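Local coordinates for NANS (YJHS), A 9-O-acetyl N-acetylneuraminic acid esterase (Escherichia coli O157:H7 EDL933, PDB 3PT5), which probably removes the 9-O-acetyl group from 9-O-acetyl-N-acetylneuraminate by hydrolysis, allowing the bacterium to grow on this host sialic acid, at residues Gln29-Leu41 and Thr305-Arg319. Sequence-based numbering, arbitrary orientation.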
loop_
_atom_site.group_PDB
_atom_site.type_symbol
_atom_site.label_atom_id
_atom_site.label_comp_id
_atom_site.label_asym_id
_atom_site.label_seq_id
_atom_site.Cartn_x
_atom_site.Cartn_y
_atom_site.Cartn_z
ATOM N N GLN A 29 6.925 1.249 -1.044
ATOM C CA GLN A 29 7.424 0.424 -2.144
ATOM C C GLN A 29 6.665 -0.903 -2.254
ATOM O O GLN A 29 5.507 -0.957 -1.858
ATOM C CB GLN A 29 8.956 0.337 -2.156
ATOM C CG GLN A 29 9.635 -0.360 -0.999
ATOM C CD GLN A 29 11.129 -0.050 -1.001
ATOM O OE1 GLN A 29 11.603 0.690 -0.157
ATOM N NE2 GLN A 29 11.849 -0.551 -1.998
ATOM N N SER A 30 7.291 -1.939 -2.797
ATOM C CA SER A 30 6.562 -3.143 -3.184
ATOM C C SER A 30 5.667 -3.759 -2.126
ATOM O O SER A 30 4.576 -4.222 -2.449
ATOM C CB SER A 30 7.501 -4.218 -3.741
ATOM O OG SER A 30 8.393 -4.659 -2.748
ATOM N N ASN A 31 6.114 -3.784 -0.864
ATOM C CA ASN A 31 5.321 -4.504 0.148
ATOM C C ASN A 31 4.100 -3.744 0.664
ATOM O O ASN A 31 3.269 -4.308 1.361
ATOM C CB ASN A 31 6.222 -5.054 1.266
ATOM C CG ASN A 31 6.923 -6.322 0.835
ATOM O OD1 ASN A 31 6.277 -7.216 0.255
ATOM N ND2 ASN A 31 8.246 -6.408 1.062
ATOM N N ALA A 32 3.957 -2.503 0.240
ATOM C CA ALA A 32 2.776 -1.685 0.525
ATOM C C ALA A 32 1.658 -1.953 -0.486
ATOM O O ALA A 32 0.501 -1.628 -0.228
ATOM C CB ALA A 32 3.120 -0.218 0.495
ATOM N N MET A 33 2.032 -2.541 -1.622
ATOM C CA MET A 33 1.127 -2.647 -2.759
ATOM C C MET A 33 0.983 -4.082 -3.243
ATOM O O MET A 33 1.315 -5.018 -2.540
ATOM C CB MET A 33 1.622 -1.734 -3.883
ATOM C CG MET A 33 3.081 -1.896 -4.243
ATOM S SD MET A 33 3.528 -0.927 -5.699
ATOM C CE MET A 33 2.615 -1.803 -6.985
ATOM N N ALA A 34 0.479 -4.260 -4.465
ATOM C CA ALA A 34 0.098 -5.565 -4.914
ATOM C C ALA A 34 1.293 -6.350 -5.454
ATOM O O ALA A 34 1.559 -6.356 -6.645
ATOM C CB ALA A 34 -1.002 -5.420 -5.998
ATOM N N TYR A 35 2.021 -7.003 -4.553
ATOM C CA TYR A 35 3.092 -7.910 -4.919
ATOM C C TYR A 35 2.823 -9.339 -4.457
ATOM O O TYR A 35 3.656 -10.185 -4.611
ATOM C CB TYR A 35 4.433 -7.399 -4.430
ATOM C CG TYR A 35 5.133 -6.504 -5.447
ATOM C CD1 TYR A 35 4.679 -5.200 -5.676
ATOM C CD2 TYR A 35 6.227 -6.961 -6.196
ATOM C CE1 TYR A 35 5.319 -4.372 -6.560
ATOM C CE2 TYR A 35 6.871 -6.128 -7.101
ATOM C CZ TYR A 35 6.400 -4.835 -7.280
ATOM O OH TYR A 35 7.076 -4.016 -8.196
ATOM N N GLY A 36 1.623 -9.613 -3.939
ATOM C CA GLY A 36 1.228 -11.005 -3.688
ATOM C C GLY A 36 1.026 -11.758 -4.986
ATOM O O GLY A 36 0.257 -11.312 -5.852
ATOM N N GLU A 37 1.715 -12.897 -5.130
ATOM C CA GLU A 37 1.670 -13.662 -6.398
ATOM C C GLU A 37 0.615 -14.765 -6.456
ATOM O O GLU A 37 0.347 -15.300 -7.543
ATOM C CB GLU A 37 3.056 -14.218 -6.742
ATOM C CG GLU A 37 3.996 -13.167 -7.262
ATOM C CD GLU A 37 5.415 -13.682 -7.432
ATOM O OE1 GLU A 37 5.728 -14.867 -7.099
ATOM O OE2 GLU A 37 6.226 -12.901 -7.931
ATOM N N GLY A 38 0.022 -15.138 -5.315
ATOM C CA GLY A 38 -1.048 -16.100 -5.321
ATOM C C GLY A 38 -2.324 -15.513 -5.928
ATOM O O GLY A 38 -2.550 -14.301 -5.900
ATOM N N LEU A 39 -3.158 -16.416 -6.433
ATOM C CA LEU A 39 -4.364 -16.080 -7.191
ATOM C C LEU A 39 -5.335 -15.143 -6.442
ATOM O O LEU A 39 -5.611 -15.366 -5.276
ATOM C CB LEU A 39 -5.084 -17.392 -7.521
ATOM C CG LEU A 39 -6.180 -17.346 -8.589
ATOM C CD1 LEU A 39 -5.621 -16.904 -9.966
ATOM C CD2 LEU A 39 -6.810 -18.717 -8.671
ATOM N N PRO A 40 -5.848 -14.082 -7.121
ATOM C CA PRO A 40 -6.922 -13.276 -6.520
ATOM C C PRO A 40 -8.189 -14.095 -6.333
ATOM O O PRO A 40 -8.430 -15.040 -7.088
ATOM C CB PRO A 40 -7.184 -12.183 -7.581
ATOM C CG PRO A 40 -5.929 -12.200 -8.473
ATOM C CD PRO A 40 -5.560 -13.649 -8.497
ATOM N N LEU A 41 -8.993 -13.735 -5.335
ATOM C CA LEU A 41 -10.177 -14.513 -5.023
ATOM C C LEU A 41 -11.351 -13.542 -5.007
ATOM O O LEU A 41 -11.851 -13.203 -3.937
ATOM C CB LEU A 41 -10.025 -15.207 -3.652
ATOM C CG LEU A 41 -8.895 -16.228 -3.526
ATOM C CD1 LEU A 41 -8.693 -16.695 -2.093
ATOM C CD2 LEU A 41 -9.207 -17.382 -4.448
ATOM N N THR A 305 6.953 -11.628 -10.378
ATOM C CA THR A 305 7.386 -10.265 -10.220
ATOM C C THR A 305 8.911 -10.301 -10.261
ATOM O O THR A 305 9.511 -10.072 -11.325
ATOM C CB THR A 305 6.802 -9.611 -8.940
ATOM O OG1 THR A 305 7.129 -10.409 -7.798
ATOM C CG2 THR A 305 5.288 -9.479 -9.080
ATOM N N THR A 306 9.501 -10.720 -9.152
ATOM C CA THR A 306 10.921 -10.625 -8.912
ATOM C C THR A 306 11.488 -12.053 -8.754
ATOM O O THR A 306 10.819 -12.929 -8.184
ATOM C CB THR A 306 11.109 -9.748 -7.643
ATOM O OG1 THR A 306 10.920 -8.351 -7.976
ATOM C CG2 THR A 306 12.448 -9.980 -6.987
ATOM N N ALA A 307 12.697 -12.311 -9.269
ATOM C CA ALA A 307 13.319 -13.611 -9.087
ATOM C C ALA A 307 13.496 -14.007 -7.613
ATOM O O ALA A 307 13.369 -15.181 -7.265
ATOM C CB ALA A 307 14.647 -13.693 -9.859
ATOM N N LEU A 308 13.762 -13.024 -6.746
ATOM C CA LEU A 308 13.817 -13.235 -5.294
ATOM C C LEU A 308 12.408 -13.369 -4.734
ATOM O O LEU A 308 11.707 -12.373 -4.593
ATOM C CB LEU A 308 14.519 -12.046 -4.613
ATOM C CG LEU A 308 16.046 -11.960 -4.731
ATOM C CD1 LEU A 308 16.574 -10.632 -4.167
ATOM C CD2 LEU A 308 16.737 -13.148 -4.043
ATOM N N ARG A 309 11.992 -14.582 -4.418
ATOM C CA ARG A 309 10.578 -14.825 -4.052
ATOM C C ARG A 309 10.232 -14.301 -2.667
ATOM O O ARG A 309 9.155 -13.731 -2.470
ATOM C CB ARG A 309 10.230 -16.323 -4.140
ATOM C CG ARG A 309 10.756 -17.060 -5.413
ATOM C CD ARG A 309 10.282 -16.403 -6.723
ATOM N NE ARG A 309 8.813 -16.421 -6.900
ATOM C CZ ARG A 309 8.086 -17.523 -7.146
ATOM N NH1 ARG A 309 8.671 -18.720 -7.192
ATOM N NH2 ARG A 309 6.770 -17.433 -7.317
ATOM N N SER A 310 11.148 -14.508 -1.727
ATOM C CA SER A 310 10.959 -14.200 -0.300
ATOM C C SER A 310 11.011 -12.693 0.014
ATOM O O SER A 310 10.791 -12.271 1.155
ATOM C CB SER A 310 12.031 -14.932 0.540
ATOM O OG SER A 310 13.320 -14.535 0.095
ATOM N N SER A 311 11.231 -11.874 -1.001
ATOM C CA SER A 311 11.319 -10.454 -0.771
ATOM C C SER A 311 9.968 -9.746 -0.624
ATOM O O SER A 311 9.923 -8.570 -0.188
ATOM C CB SER A 311 12.124 -9.801 -1.898
ATOM O OG SER A 311 11.473 -10.009 -3.145
ATOM N N HIS A 312 8.896 -10.439 -1.004
ATOM C CA HIS A 312 7.549 -9.892 -0.879
ATOM C C HIS A 312 6.586 -10.793 -0.127
ATOM O O HIS A 312 6.658 -12.042 -0.217
ATOM C CB HIS A 312 6.933 -9.615 -2.240
ATOM C CG HIS A 312 7.862 -8.963 -3.177
ATOM N ND1 HIS A 312 8.534 -9.460 -4.237
ATOM C CD2 HIS A 312 8.157 -7.619 -3.110
ATOM C CE1 HIS A 312 9.240 -8.419 -4.779
ATOM N NE2 HIS A 312 9.009 -7.325 -4.077
ATOM N N PHE A 313 5.667 -10.148 0.603
ATOM C CA PHE A 313 4.607 -10.886 1.308
ATOM C C PHE A 313 3.632 -11.517 0.336
ATOM O O PHE A 313 3.408 -10.990 -0.755
ATOM C CB PHE A 313 3.838 -9.972 2.228
ATOM C CG PHE A 313 4.646 -9.463 3.376
ATOM C CD1 PHE A 313 4.991 -10.320 4.444
ATOM C CD2 PHE A 313 4.979 -8.114 3.417
ATOM C CE1 PHE A 313 5.725 -9.820 5.526
ATOM C CE2 PHE A 313 5.695 -7.588 4.514
ATOM C CZ PHE A 313 6.067 -8.455 5.543
ATOM N N SER A 314 3.090 -12.670 0.739
ATOM C CA SER A 314 2.163 -13.447 -0.105
ATOM C C SER A 314 0.787 -12.800 -0.160
ATOM O O SER A 314 0.425 -11.962 0.680
ATOM C CB SER A 314 2.013 -14.884 0.440
ATOM O OG SER A 314 1.375 -14.871 1.752
ATOM N N SER A 315 -0.007 -13.233 -1.141
ATOM C CA SER A 315 -1.399 -12.796 -1.206
ATOM C C SER A 315 -2.161 -13.173 0.069
ATOM O O SER A 315 -2.922 -12.367 0.600
ATOM C CB SER A 315 -2.069 -13.435 -2.424
ATOM O OG SER A 315 -1.364 -13.080 -3.599
ATOM N N ALA A 316 -1.927 -14.399 0.544
ATOM C CA ALA A 316 -2.534 -14.917 1.769
ATOM C C ALA A 316 -2.166 -14.057 2.979
ATOM O O ALA A 316 -3.029 -13.751 3.774
ATOM C CB ALA A 316 -2.075 -16.353 1.989
ATOM N N ALA A 317 -0.883 -13.705 3.125
ATOM C CA ALA A 317 -0.477 -12.842 4.261
ATOM C C ALA A 317 -1.143 -11.483 4.208
ATOM O O ALA A 317 -1.478 -10.888 5.232
ATOM C CB ALA A 317 1.026 -12.662 4.295
ATOM N N ARG A 318 -1.316 -10.976 2.999
ATOM C CA ARG A 318 -1.887 -9.645 2.850
ATOM C C ARG A 318 -3.366 -9.651 3.239
ATOM O O ARG A 318 -3.807 -8.776 3.970
ATOM C CB ARG A 318 -1.678 -9.173 1.420
ATOM C CG ARG A 318 -0.190 -8.906 1.189
ATOM C CD ARG A 318 0.073 -8.605 -0.270
ATOM N NE ARG A 318 1.491 -8.770 -0.634
ATOM C CZ ARG A 318 2.420 -7.842 -0.518
ATOM N NH1 ARG A 318 2.101 -6.657 -0.006
ATOM N NH2 ARG A 318 3.688 -8.109 -0.909
ATOM N N ARG A 319 -4.093 -10.684 2.817
ATOM C CA ARG A 319 -5.496 -10.910 3.243
ATOM C C ARG A 319 -5.673 -11.188 4.711
ATOM O O ARG A 319 -6.765 -10.977 5.267
ATOM C CB ARG A 319 -6.098 -12.118 2.518
ATOM C CG ARG A 319 -6.336 -11.912 1.072
ATOM C CD ARG A 319 -6.749 -13.222 0.440
ATOM N NE ARG A 319 -6.648 -13.109 -1.008
ATOM C CZ ARG A 319 -6.019 -13.969 -1.785
ATOM N NH1 ARG A 319 -5.444 -15.051 -1.257
ATOM N NH2 ARG A 319 -5.989 -13.744 -3.087
HETATM O O HOH W 1 8.631 -13.601 -6.860
HETATM O O HOH W 2 1.321 -15.153 -2.771
#
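Asn31 lies across Phe313 and Arg318, and its amide bonds to both and also to Ser311. Asn31 ND2 donates to Ser311 O at 3.0 Å, a nearly straight bond lying in both the amide and the carbonyl plane. OD1 takes two donors. Phe313 N reaches it tilted from the amide plane, and Arg318 NH2 in that plane. With both amide atoms bonded, the rotation of the buried group is fixed. Arg318 NH1 adds a bond to Asn31 O from above the carbonyl plane. The guanidinium thus grips Asn31 end-on, while NE and NH2 both hold Phe313 O. Glu192 and Gln106 give further polar partners to Asn31 and Arg318.

Glu37 holds the start of 305-319. Its chain runs extended beyond CG (chi2 173°) and carries the carboxylate out to Thr305 and Arg309. Glu37 OE2 is held from opposite faces by Thr305 OG1 at 2.7 Å and Thr305 N at 2.9 Å. Glu37 OE1 forms a salt bridge with Arg309 NH2 at 2.8 Å, in the guanidinium plane. A water links OE2 to Thr306 O and Arg309 NE.

Between these two sites, Tyr35 CD2 sits over the centre of one His312 ring face. The two rings are oblique, with planes at 33°. Ser30 CB covers a face of the tyrosine ring, and Tyr35 OH bonds to Gln84. At the His312 ring edge, Ser30 OG lies 3.0 Å from His312 NE2. In this SGNH hydrolase, Ser30 follows the strand 20-28 and His312 precedes the helix 315-335, an arrangement consistent with the nucleophile and catalytic histidine of the SGNH active site.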